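Long-range contacts in inactive glucansucrase (Lactobacillus reuteri, PDB 5JBD), which belongs to glycoside hydrolase family 70, whose fold is built round a parallel (beta/alpha)8 barrel, and carries a bound calcium ion: residues Gly270-Gly275 and Thr733-His738; Asn276-Arg281 and Gly741-Glu746; Tyr653-Leu658 and Phe689-Ala694; Thr472-Gln477 and Val666-Tyr671. All coordinates share one frame; numbering follows the deposited sequence. Where two conformers were deposited one is given.

Contact 1: Gly270-Gly275 and Thr733-His738; sequences GYNPDG and TIAALH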
# COMPACT_ATOMS: atom_id res chain seq x y z
N GLY A 270 -27.03 4.68 5.48
CA GLY A 270 -28.04 4.58 6.53
C GLY A 270 -27.48 4.02 7.83
O GLY A 270 -28.22 3.47 8.64
N TYR A 271 -26.17 4.20 8.04
CA TYR A 271 -25.53 3.83 9.30
C TYR A 271 -25.51 5.10 10.18
O TYR A 271 -26.31 6.02 9.96
CB TYR A 271 -24.13 3.28 9.02
CG TYR A 271 -24.05 2.01 8.19
CD1 TYR A 271 -25.14 1.16 8.03
CD2 TYR A 271 -22.85 1.64 7.61
CE1 TYR A 271 -25.04 0.00 7.28
CE2 TYR A 271 -22.74 0.48 6.87
CZ TYR A 271 -23.83 -0.34 6.71
OH TYR A 271 -23.72 -1.49 5.97
N ASN A 272 -24.64 5.15 11.18
CA ASN A 272 -24.59 6.31 12.05
C ASN A 272 -24.48 7.57 11.19
O ASN A 272 -23.54 7.68 10.41
CB ASN A 272 -23.39 6.26 13.00
CG ASN A 272 -23.47 7.32 14.09
OD1 ASN A 272 -23.55 8.51 13.81
ND2 ASN A 272 -23.45 6.88 15.33
N PRO A 273 -25.45 8.50 11.31
CA PRO A 273 -25.44 9.66 10.42
C PRO A 273 -24.25 10.63 10.63
O PRO A 273 -24.06 11.49 9.79
CB PRO A 273 -26.78 10.36 10.71
CG PRO A 273 -27.14 9.93 12.09
CD PRO A 273 -26.58 8.54 12.26
N ASP A 274 -23.51 10.51 11.73
CA ASP A 274 -22.29 11.29 11.94
C ASP A 274 -21.02 10.49 11.60
O ASP A 274 -19.91 10.95 11.86
CB ASP A 274 -22.25 11.80 13.39
CG ASP A 274 -21.15 12.83 13.62
OD1 ASP A 274 -21.04 13.78 12.83
OD2 ASP A 274 -20.36 12.69 14.58
N GLY A 275 -21.17 9.31 10.99
CA GLY A 275 -20.06 8.42 10.69
C GLY A 275 -19.48 8.66 9.31
O GLY A 275 -19.46 7.76 8.48
N THR A 733 -17.83 4.10 15.13
CA THR A 733 -16.48 4.47 15.58
C THR A 733 -16.12 5.90 15.17
O THR A 733 -15.62 6.67 15.99
CB THR A 733 -15.43 3.46 15.06
OG1 THR A 733 -15.79 2.15 15.52
CG2 THR A 733 -14.03 3.81 15.57
N ILE A 734 -16.42 6.26 13.92
CA ILE A 734 -16.17 7.63 13.45
C ILE A 734 -16.96 8.63 14.30
O ILE A 734 -16.42 9.67 14.71
CB ILE A 734 -16.50 7.79 11.95
CG1 ILE A 734 -15.50 6.98 11.12
CG2 ILE A 734 -16.43 9.26 11.53
CD1 ILE A 734 -15.90 6.77 9.69
N ALA A 735 -18.22 8.31 14.59
CA ALA A 735 -19.08 9.18 15.42
C ALA A 735 -18.53 9.34 16.84
O ALA A 735 -18.55 10.44 17.39
CB ALA A 735 -20.50 8.64 15.47
N ALA A 736 -18.04 8.23 17.41
CA ALA A 736 -17.42 8.26 18.73
C ALA A 736 -16.17 9.15 18.77
O ALA A 736 -15.98 9.93 19.70
CB ALA A 736 -17.09 6.85 19.21
N LEU A 737 -15.33 9.06 17.74
CA LEU A 737 -14.16 9.93 17.63
C LEU A 737 -14.58 11.40 17.46
O LEU A 737 -14.00 12.28 18.08
CB LEU A 737 -13.26 9.49 16.48
CG LEU A 737 -12.59 8.12 16.68
CD1 LEU A 737 -12.00 7.61 15.38
CD2 LEU A 737 -11.53 8.17 17.76
N HIS A 738 -15.60 11.64 16.62
CA HIS A 738 -16.16 12.98 16.47
C HIS A 738 -16.67 13.53 17.80
O HIS A 738 -16.41 14.68 18.13
CB HIS A 738 -17.30 13.00 15.45
CG HIS A 738 -16.85 12.98 14.03
ND1 HIS A 738 -17.68 12.58 13.01
CD2 HIS A 738 -15.68 13.33 13.44
CE1 HIS A 738 -17.04 12.66 11.86
NE2 HIS A 738 -15.82 13.10 12.10

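Contact 2: Asn276-Arg281 and Gly741-Glu746; sequences NFDGFR and GLKVQE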
# COMPACT_ATOMS: atom_id res chain seq x y z
N ASN A 276 -18.98 9.88 9.10
CA ASN A 276 -18.50 10.34 7.82
C ASN A 276 -17.04 10.77 7.95
O ASN A 276 -16.69 11.47 8.91
CB ASN A 276 -19.36 11.54 7.39
CG ASN A 276 -20.88 11.28 7.52
OD1 ASN A 276 -21.44 10.40 6.87
ND2 ASN A 276 -21.54 12.05 8.37
N PHE A 277 -16.18 10.36 7.01
CA PHE A 277 -14.80 10.81 7.01
C PHE A 277 -14.72 12.32 6.71
O PHE A 277 -15.56 12.86 5.98
CB PHE A 277 -13.96 10.00 6.02
CG PHE A 277 -13.74 8.57 6.44
CD1 PHE A 277 -12.88 8.27 7.50
CD2 PHE A 277 -14.37 7.52 5.78
CE1 PHE A 277 -12.68 6.95 7.89
CE2 PHE A 277 -14.17 6.20 6.17
CZ PHE A 277 -13.32 5.91 7.22
N ASP A 278 -13.73 12.98 7.31
CA ASP A 278 -13.49 14.42 7.20
C ASP A 278 -12.45 14.77 6.14
O ASP A 278 -12.43 15.91 5.64
CB ASP A 278 -13.03 14.96 8.54
CG ASP A 278 -14.05 14.73 9.63
OD1 ASP A 278 -15.12 15.38 9.60
OD2 ASP A 278 -13.80 13.85 10.50
N GLY A 279 -11.59 13.83 5.81
CA GLY A 279 -10.53 14.05 4.84
C GLY A 279 -9.81 12.77 4.52
O GLY A 279 -10.28 11.69 4.91
N PHE A 280 -8.69 12.88 3.80
CA PHE A 280 -7.97 11.71 3.30
C PHE A 280 -6.49 11.67 3.59
O PHE A 280 -5.80 12.71 3.60
CB PHE A 280 -8.15 11.61 1.79
CG PHE A 280 -9.58 11.51 1.37
CD1 PHE A 280 -10.32 10.36 1.65
CD2 PHE A 280 -10.21 12.56 0.70
CE1 PHE A 280 -11.65 10.26 1.27
CE2 PHE A 280 -11.54 12.46 0.32
CZ PHE A 280 -12.26 11.31 0.60
N ARG A 281 -6.00 10.46 3.84
CA ARG A 281 -4.60 10.13 3.69
C ARG A 281 -4.49 9.51 2.31
O ARG A 281 -5.12 8.49 2.04
CB ARG A 281 -4.16 9.17 4.81
CG ARG A 281 -2.70 8.77 4.80
CD ARG A 281 -2.42 7.61 3.87
NE ARG A 281 -1.09 7.01 4.05
CZ ARG A 281 -0.63 5.98 3.34
NH1 ARG A 281 -1.37 5.41 2.40
NH2 ARG A 281 0.58 5.49 3.60
N GLY A 741 -14.05 14.95 19.88
CA GLY A 741 -13.49 16.20 19.34
C GLY A 741 -12.44 16.02 18.25
O GLY A 741 -11.81 16.98 17.87
N LEU A 742 -12.25 14.79 17.76
CA LEU A 742 -11.28 14.51 16.69
C LEU A 742 -11.92 14.63 15.32
O LEU A 742 -13.15 14.54 15.18
CB LEU A 742 -10.72 13.07 16.82
CG LEU A 742 -9.62 12.87 17.86
CD1 LEU A 742 -10.16 13.00 19.27
CD2 LEU A 742 -8.91 11.53 17.68
N LYS A 743 -11.07 14.79 14.31
CA LYS A 743 -11.46 14.58 12.92
C LYS A 743 -10.82 13.30 12.46
O LYS A 743 -9.81 12.86 13.04
CB LYS A 743 -11.01 15.75 12.03
CG LYS A 743 -11.64 17.10 12.42
CD LYS A 743 -13.13 17.14 12.18
CE LYS A 743 -13.67 18.55 12.39
NZ LYS A 743 -14.09 18.75 13.78
N VAL A 744 -11.40 12.68 11.44
CA VAL A 744 -11.01 11.34 11.00
C VAL A 744 -10.73 11.32 9.50
O VAL A 744 -11.55 11.78 8.70
CB VAL A 744 -12.14 10.32 11.31
CG1 VAL A 744 -11.63 8.89 11.13
CG2 VAL A 744 -12.70 10.52 12.72
N GLN A 745 -9.60 10.73 9.11
CA GLN A 745 -9.25 10.56 7.69
C GLN A 745 -9.27 9.11 7.27
O GLN A 745 -8.97 8.22 8.07
CB GLN A 745 -7.88 11.16 7.37
CG GLN A 745 -7.80 12.67 7.56
CD GLN A 745 -7.58 13.11 9.00
OE1 GLN A 745 -6.86 12.47 9.77
NE2 GLN A 745 -8.21 14.22 9.39
N GLU A 746 -9.64 8.86 6.02
CA GLU A 746 -9.57 7.51 5.45
C GLU A 746 -8.41 7.45 4.48
O GLU A 746 -8.15 8.40 3.74
CB GLU A 746 -10.88 7.13 4.72
CG GLU A 746 -10.84 5.85 3.87
CD GLU A 746 -10.58 4.55 4.64
OE1 GLU A 746 -9.93 4.56 5.73
OE2 GLU A 746 -11.00 3.48 4.12

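Contact 3: Tyr653-Leu658 and Phe689-Ala694; sequences YEDFSL and FWMAPA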
# COMPACT_ATOMS: atom_id res chain seq x y z
N TYR A 653 -2.60 10.38 14.11
CA TYR A 653 -2.34 9.04 14.67
C TYR A 653 -2.65 7.96 13.63
O TYR A 653 -3.78 7.90 13.13
CB TYR A 653 -3.20 8.84 15.91
CG TYR A 653 -3.01 7.51 16.61
CD1 TYR A 653 -1.80 7.18 17.21
CD2 TYR A 653 -4.06 6.60 16.72
CE1 TYR A 653 -1.62 5.98 17.88
CE2 TYR A 653 -3.89 5.38 17.38
CZ TYR A 653 -2.68 5.07 17.98
OH TYR A 653 -2.52 3.88 18.64
N GLU A 654 -1.63 7.18 13.26
CA GLU A 654 -1.81 6.04 12.36
C GLU A 654 -2.37 4.90 13.19
O GLU A 654 -1.70 4.43 14.11
CB GLU A 654 -0.49 5.60 11.68
CG GLU A 654 -0.71 4.40 10.75
CD GLU A 654 0.47 4.02 9.87
OE1 GLU A 654 1.60 4.45 10.11
OE2 GLU A 654 0.24 3.24 8.93
N ASP A 655 -3.58 4.44 12.87
CA ASP A 655 -4.32 3.53 13.76
C ASP A 655 -4.08 2.03 13.57
O ASP A 655 -4.71 1.22 14.24
CB ASP A 655 -5.82 3.84 13.71
CG ASP A 655 -6.57 3.06 12.64
OD1 ASP A 655 -5.98 2.60 11.64
OD2 ASP A 655 -7.81 2.93 12.82
N PHE A 656 -3.19 1.65 12.65
CA PHE A 656 -3.05 0.25 12.29
C PHE A 656 -1.62 -0.16 12.01
O PHE A 656 -0.72 0.69 11.84
CB PHE A 656 -3.90 -0.08 11.06
CG PHE A 656 -3.36 0.45 9.75
CD1 PHE A 656 -3.51 1.78 9.41
CD2 PHE A 656 -2.72 -0.40 8.85
CE1 PHE A 656 -3.02 2.27 8.20
CE2 PHE A 656 -2.22 0.08 7.65
CZ PHE A 656 -2.38 1.42 7.32
N SER A 657 -1.44 -1.48 11.95
CA SER A 657 -0.21 -2.13 11.47
C SER A 657 -0.60 -3.17 10.42
O SER A 657 -1.68 -3.77 10.51
CB SER A 657 0.50 -2.83 12.64
OG SER A 657 1.50 -3.75 12.18
N LEU A 658 0.28 -3.43 9.47
CA LEU A 658 0.10 -4.55 8.55
C LEU A 658 0.05 -5.91 9.29
O LEU A 658 -0.60 -6.85 8.82
CB LEU A 658 1.24 -4.60 7.52
CG LEU A 658 1.44 -3.40 6.60
CD1 LEU A 658 2.59 -3.65 5.63
CD2 LEU A 658 0.18 -3.10 5.81
N PHE A 689 -7.30 11.42 13.13
CA PHE A 689 -7.23 9.95 13.27
C PHE A 689 -7.17 9.32 11.89
O PHE A 689 -8.17 9.36 11.14
CB PHE A 689 -8.44 9.47 14.08
CG PHE A 689 -8.25 8.13 14.77
CD1 PHE A 689 -8.64 6.96 14.15
CD2 PHE A 689 -7.73 8.06 16.06
CE1 PHE A 689 -8.48 5.74 14.78
CE2 PHE A 689 -7.57 6.84 16.70
CZ PHE A 689 -7.95 5.68 16.06
N TRP A 690 -6.02 8.77 11.53
CA TRP A 690 -5.81 8.09 10.25
C TRP A 690 -6.27 6.64 10.41
O TRP A 690 -5.66 5.84 11.14
CB TRP A 690 -4.35 8.23 9.79
CG TRP A 690 -3.84 7.33 8.71
CD1 TRP A 690 -4.57 6.58 7.82
CD2 TRP A 690 -2.47 7.08 8.39
NE1 TRP A 690 -3.74 5.88 6.99
CE2 TRP A 690 -2.44 6.16 7.31
CE3 TRP A 690 -1.26 7.54 8.91
CZ2 TRP A 690 -1.25 5.68 6.75
CZ3 TRP A 690 -0.07 7.07 8.36
CH2 TRP A 690 -0.07 6.16 7.28
N MET A 691 -7.35 6.31 9.70
CA MET A 691 -7.91 4.96 9.69
C MET A 691 -7.39 4.15 8.51
O MET A 691 -7.23 4.66 7.40
CB MET A 691 -9.43 5.01 9.67
CG MET A 691 -10.00 5.78 10.85
SD MET A 691 -11.65 5.31 11.41
CE MET A 691 -11.26 3.71 12.09
N ALA A 692 -7.13 2.87 8.77
CA ALA A 692 -6.67 1.94 7.77
C ALA A 692 -7.59 1.93 6.55
O ALA A 692 -8.78 2.21 6.68
CB ALA A 692 -6.60 0.53 8.36
N PRO A 693 -7.05 1.58 5.37
CA PRO A 693 -7.94 1.39 4.23
C PRO A 693 -8.97 0.31 4.59
O PRO A 693 -8.61 -0.81 4.97
CB PRO A 693 -6.99 0.90 3.12
CG PRO A 693 -5.85 0.28 3.86
CD PRO A 693 -5.67 1.17 5.05
N ALA A 694 -10.25 0.68 4.51
CA ALA A 694 -11.32 -0.09 5.13
C ALA A 694 -12.00 -1.07 4.17
O ALA A 694 -12.93 -1.76 4.55
CB ALA A 694 -12.33 0.87 5.73

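Contact 4: Thr472-Gln477 and Val666-Tyr671; sequences TAQYMQ and VENHAY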
# COMPACT_ATOMS: atom_id res chain seq x y z
N THR A 472 1.33 -6.97 17.00
CA THR A 472 0.84 -8.31 16.62
C THR A 472 -0.13 -8.92 17.63
O THR A 472 -0.74 -9.94 17.32
CB THR A 472 1.99 -9.32 16.41
OG1 THR A 472 2.69 -9.50 17.64
CG2 THR A 472 2.96 -8.82 15.34
N ALA A 473 -0.29 -8.32 18.82
CA ALA A 473 -1.30 -8.80 19.76
C ALA A 473 -2.68 -8.29 19.34
O ALA A 473 -2.81 -7.51 18.39
CB ALA A 473 -0.97 -8.35 21.18
N GLN A 474 -3.71 -8.73 20.04
CA GLN A 474 -5.06 -8.20 19.82
C GLN A 474 -5.07 -6.67 20.07
O GLN A 474 -4.23 -6.14 20.81
CB GLN A 474 -6.09 -8.92 20.69
CG GLN A 474 -6.35 -10.36 20.25
CD GLN A 474 -7.03 -10.44 18.91
OE1 GLN A 474 -8.11 -9.88 18.71
NE2 GLN A 474 -6.42 -11.16 17.97
N TYR A 475 -5.98 -5.99 19.39
CA TYR A 475 -5.87 -4.53 19.24
C TYR A 475 -5.87 -3.79 20.57
O TYR A 475 -6.82 -3.90 21.35
CB TYR A 475 -6.98 -3.98 18.31
CG TYR A 475 -6.70 -2.57 17.82
CD1 TYR A 475 -5.79 -2.33 16.78
CD2 TYR A 475 -7.33 -1.48 18.40
CE1 TYR A 475 -5.52 -1.04 16.33
CE2 TYR A 475 -7.07 -0.18 17.96
CZ TYR A 475 -6.17 0.05 16.94
OH TYR A 475 -5.94 1.35 16.53
N MET A 476 -4.79 -3.04 20.82
CA MET A 476 -4.59 -2.29 22.06
C MET A 476 -4.55 -3.12 23.37
O MET A 476 -4.59 -2.54 24.45
CB MET A 476 -5.61 -1.12 22.20
CG MET A 476 -5.42 -0.01 21.17
SD MET A 476 -6.71 1.25 21.19
CE MET A 476 -6.36 2.14 22.72
N GLN A 477 -4.39 -4.44 23.28
CA GLN A 477 -4.29 -5.29 24.50
C GLN A 477 -2.96 -5.19 25.25
O GLN A 477 -2.94 -5.39 26.46
CB GLN A 477 -4.53 -6.78 24.19
CG GLN A 477 -5.90 -7.14 23.63
CD GLN A 477 -7.06 -6.42 24.29
OE1 GLN A 477 -7.44 -6.72 25.43
NE2 GLN A 477 -7.64 -5.46 23.57
N VAL A 666 -15.87 -10.33 18.47
CA VAL A 666 -16.49 -9.09 18.02
C VAL A 666 -15.99 -7.91 18.87
O VAL A 666 -15.68 -6.85 18.32
CB VAL A 666 -18.05 -9.17 18.05
CG1 VAL A 666 -18.70 -7.80 17.86
CG2 VAL A 666 -18.52 -10.14 16.97
N GLU A 667 -15.91 -8.10 20.18
CA GLU A 667 -15.38 -7.07 21.09
C GLU A 667 -13.97 -6.61 20.69
O GLU A 667 -13.64 -5.43 20.83
CB GLU A 667 -15.40 -7.58 22.53
CG GLU A 667 -14.92 -6.58 23.59
CD GLU A 667 -15.07 -7.11 25.01
OE1 GLU A 667 -16.12 -7.70 25.33
OE2 GLU A 667 -14.13 -6.95 25.82
N ASN A 668 -13.15 -7.53 20.17
CA ASN A 668 -11.76 -7.24 19.77
C ASN A 668 -11.60 -6.65 18.35
O ASN A 668 -10.47 -6.38 17.93
CB ASN A 668 -10.88 -8.50 19.91
CG ASN A 668 -10.52 -8.81 21.35
OD1 ASN A 668 -10.72 -8.01 22.26
ND2 ASN A 668 -9.98 -10.00 21.57
N HIS A 669 -12.71 -6.45 17.62
CA HIS A 669 -12.66 -5.69 16.38
C HIS A 669 -12.04 -4.33 16.66
O HIS A 669 -12.47 -3.64 17.58
CB HIS A 669 -14.07 -5.46 15.80
CG HIS A 669 -14.70 -6.68 15.20
ND1 HIS A 669 -15.88 -6.63 14.50
CD2 HIS A 669 -14.31 -7.98 15.19
CE1 HIS A 669 -16.19 -7.84 14.06
NE2 HIS A 669 -15.25 -8.68 14.47
N ALA A 670 -11.05 -3.95 15.88
CA ALA A 670 -10.39 -2.66 16.08
C ALA A 670 -11.42 -1.51 16.14
O ALA A 670 -11.29 -0.62 16.98
CB ALA A 670 -9.36 -2.40 14.97
N TYR A 671 -12.46 -1.57 15.30
CA TYR A 671 -13.47 -0.50 15.31
C TYR A 671 -14.11 -0.35 16.68
O TYR A 671 -14.26 0.76 17.18
CB TYR A 671 -14.53 -0.70 14.22
CG TYR A 671 -14.03 -0.58 12.77
CD1 TYR A 671 -12.95 0.24 12.43
CD2 TYR A 671 -14.64 -1.29 11.75
CE1 TYR A 671 -12.49 0.32 11.13
CE2 TYR A 671 -14.20 -1.20 10.44
CZ TYR A 671 -13.12 -0.37 10.13
OH TYR A 671 -12.66 -0.28 8.85
O HOH W 1 -7.99 -7.27 17.74

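Contact 1: Gly270-Gly275 and Thr733-His738
The backbone of the 270-275 loop comes closest to helix 727-739 at G275, whose CA lies 4.8 Å from CA of I734. Here the loop folds into a type I turn from N272 to G275, closed by G275 N on N272 O, and the side chain of N272 reinforces it with an Asx turn, OD1 accepting from D274 N in the carbonyl plane. With no side chain in the way, CA of G275 rests 3.8 Å from CG2 of I734. CG of N272 stands opposite its backbone N (chi1 -169°), which turns one face of the amide to A735; CB of A735 sits over that face, 3.4 Å from ND2, while ND2 itself bonds to N732. The polar centre is H738. Its ND1 divides one N-H between D274 O, 3.0 Å away and near the ring plane, and D274 OD2 at 3.1 Å, reached from above the carboxylate plane. Both branches are bent, the N-H...O angle to D274 O being 131°. NE2 hydrogen-bonds to D278, so the ring is held at both nitrogens, consistent with a doubly protonated, positively charged form. Helix 727-739 thus lies between several elements: the loop after helix 265-269 grips I734, A735 and H738, T733 and L737 meet I674 of helix 670-676, and I734, L737 and H738 reach V744 of strand 743-748.

Contact 2: Asn276-Arg281 and Gly741-Glu746
F277 lays one face of its ring flat against E746, whose CB stands 3.4 Å from the ring centroid and only 2° off the normal, a CH-pi contact over the very centre. CG of E746 lies opposite the backbone N (chi1 170°) and the chain then bends, bringing the carboxylate round almost parallel to the ring; OE2 accepts from A694 N beyond it. At the edge of the same ring, CD1 of F277 meets CG1 of V744 at 3.9 Å. D278 holds V744 through both polar groups of its backbone: D278 N donates to V744 O at 2.9 Å, and V744 N donates to D278 OD2 at 2.8 Å, using the anti lone pair. OD2 is also engaged by helix 727-739, so two bonds fix the carboxylate. Its carbon CG is covered by the aliphatic part of K743, with CD 3.6 Å away, whereas the ammonium group stays too distant for a salt bridge. These residues join strands 279-282 and 743-748, the first and last parallel strands of the barrel along the chain, which pair here as neighbours; the short axes diverge by 49°. The ladder continues with E746 N on G279 O at 3.1 Å and R281 N on E746 O at 3.0 Å, the latter donor standing above the carbonyl plane. Beside G279, which has no side chain, CG of Q745 packs 3.6 Å from its C, and the Q745 amide is held by Y319 and D688. R281 leads away to salt bridges with D283 and D747.

Contact 3: Tyr653-Leu658 and Phe689-Ala694
E654 and W690 form the tight part of this buried contact, running side by side in the same direction with the carboxylate of E654 nearly parallel to the indole. CG of E654 lies over the six-membered ring of W690, 3.7 Å from its centroid, a CH-pi contact, and OE2 comes within 3.4 Å of CH2. Both side chains leave opposite the backbone N, E654 with chi1 180°, and both continue to polar partners elsewhere: OE2 of E654 bonds to H392 and NE1 of W690 to D747. On the other face of the sheet Y653 and F689 also point the same way, their rings obliquely inclined, with CD2 of Y653 3.5 Å from CE2 of F689. Between these two faces run the parallel ladder bonds of two neighbouring barrel strands, 652-654 and 688-691: W690 N to Y653 O at 2.9 Å and D655 N to W690 O at 3.0 Å. Past the strand ends the chains spread, and the CA atoms of F656 and A692 are 6.0 Å apart. The looser part is bridged by side chains. D655 OD1 accepts only a weak, bent bond from A692 N, while CB of D655 presses on CE1 of F689. F656 is set with CG between its backbone N and carbonyl carbon (chi1 74°), which carries the ring back across the gap. One face receives CB of A692, 3.8 Å from the centroid, and an edge turns toward the face of the W690 five-membered ring, the planes 83° apart. CD of P693 touches CZ of F656 from an oblique direction.

Contact 4: Thr472-Gln477 and Val666-Tyr671
Y475 turns one face of its ring to A670, whose CB lies 4.0 Å from the ring centroid and 13° off the normal, a CH-pi contact over the centre. A chi1 of -164° sends the ring away from its own backbone N and over A670. Next to it, OE1 of Q474 packs 3.3 Å from CB of N668, the two side chains crossing nearly at right angles. The polar link is made by a water that joins the two segments. It donates to Q474 OE1 and, at 2.6 Å, to N668 O. From Y475 N, 2.9 Å away, it accepts. In the next shell, both sides are shaped by turns. Residues Q474 to Q477 make a type II turn, stiffened by Q477 NE2 bonding to Y475 O at 2.8 Å, and V666 to H669 make a type I turn that delivers H669 to the N-cap position of the helix. The amide of Q474 is fixed by the chain just before the second turn: NE2 donates to E662 O, and OE1 receives T664 N. T664 serves N668 too, its OG1 meeting ND2. Further in, the Y475 ring stacks with Y465, and its hydroxyl bonds to D655 O, just past barrel strand 652-654. The chemistry implies a division of labour: the tyrosine ring and alanine methyl supply apolar contact, while a water with both its hydrogens committed links two loop backbones and probably has little freedom to turn.

Overall arrangement
The four contacts adjoin one another in the beta/alpha barrel. Contacts 2 and 3 lie in its parallel sheet, centres 11 Å apart, where strand 743-748 of the one is the neighbour of strand 688-691 of the other. Contact 1, also 11 Å from contact 2, flanks the barrel through helix 727-739, which leads directly into strand 743-748. Contact 4, 13 Å from contact 3, sits at the start of helix 670-676, which follows strand 652-654. Along the chain, contacts 3 and 4 cross each other and both nest inside the long loops closed by contacts 1 and 2. Those two therefore bring early and late parts of the sequence together, as expected for a circularly permuted barrel.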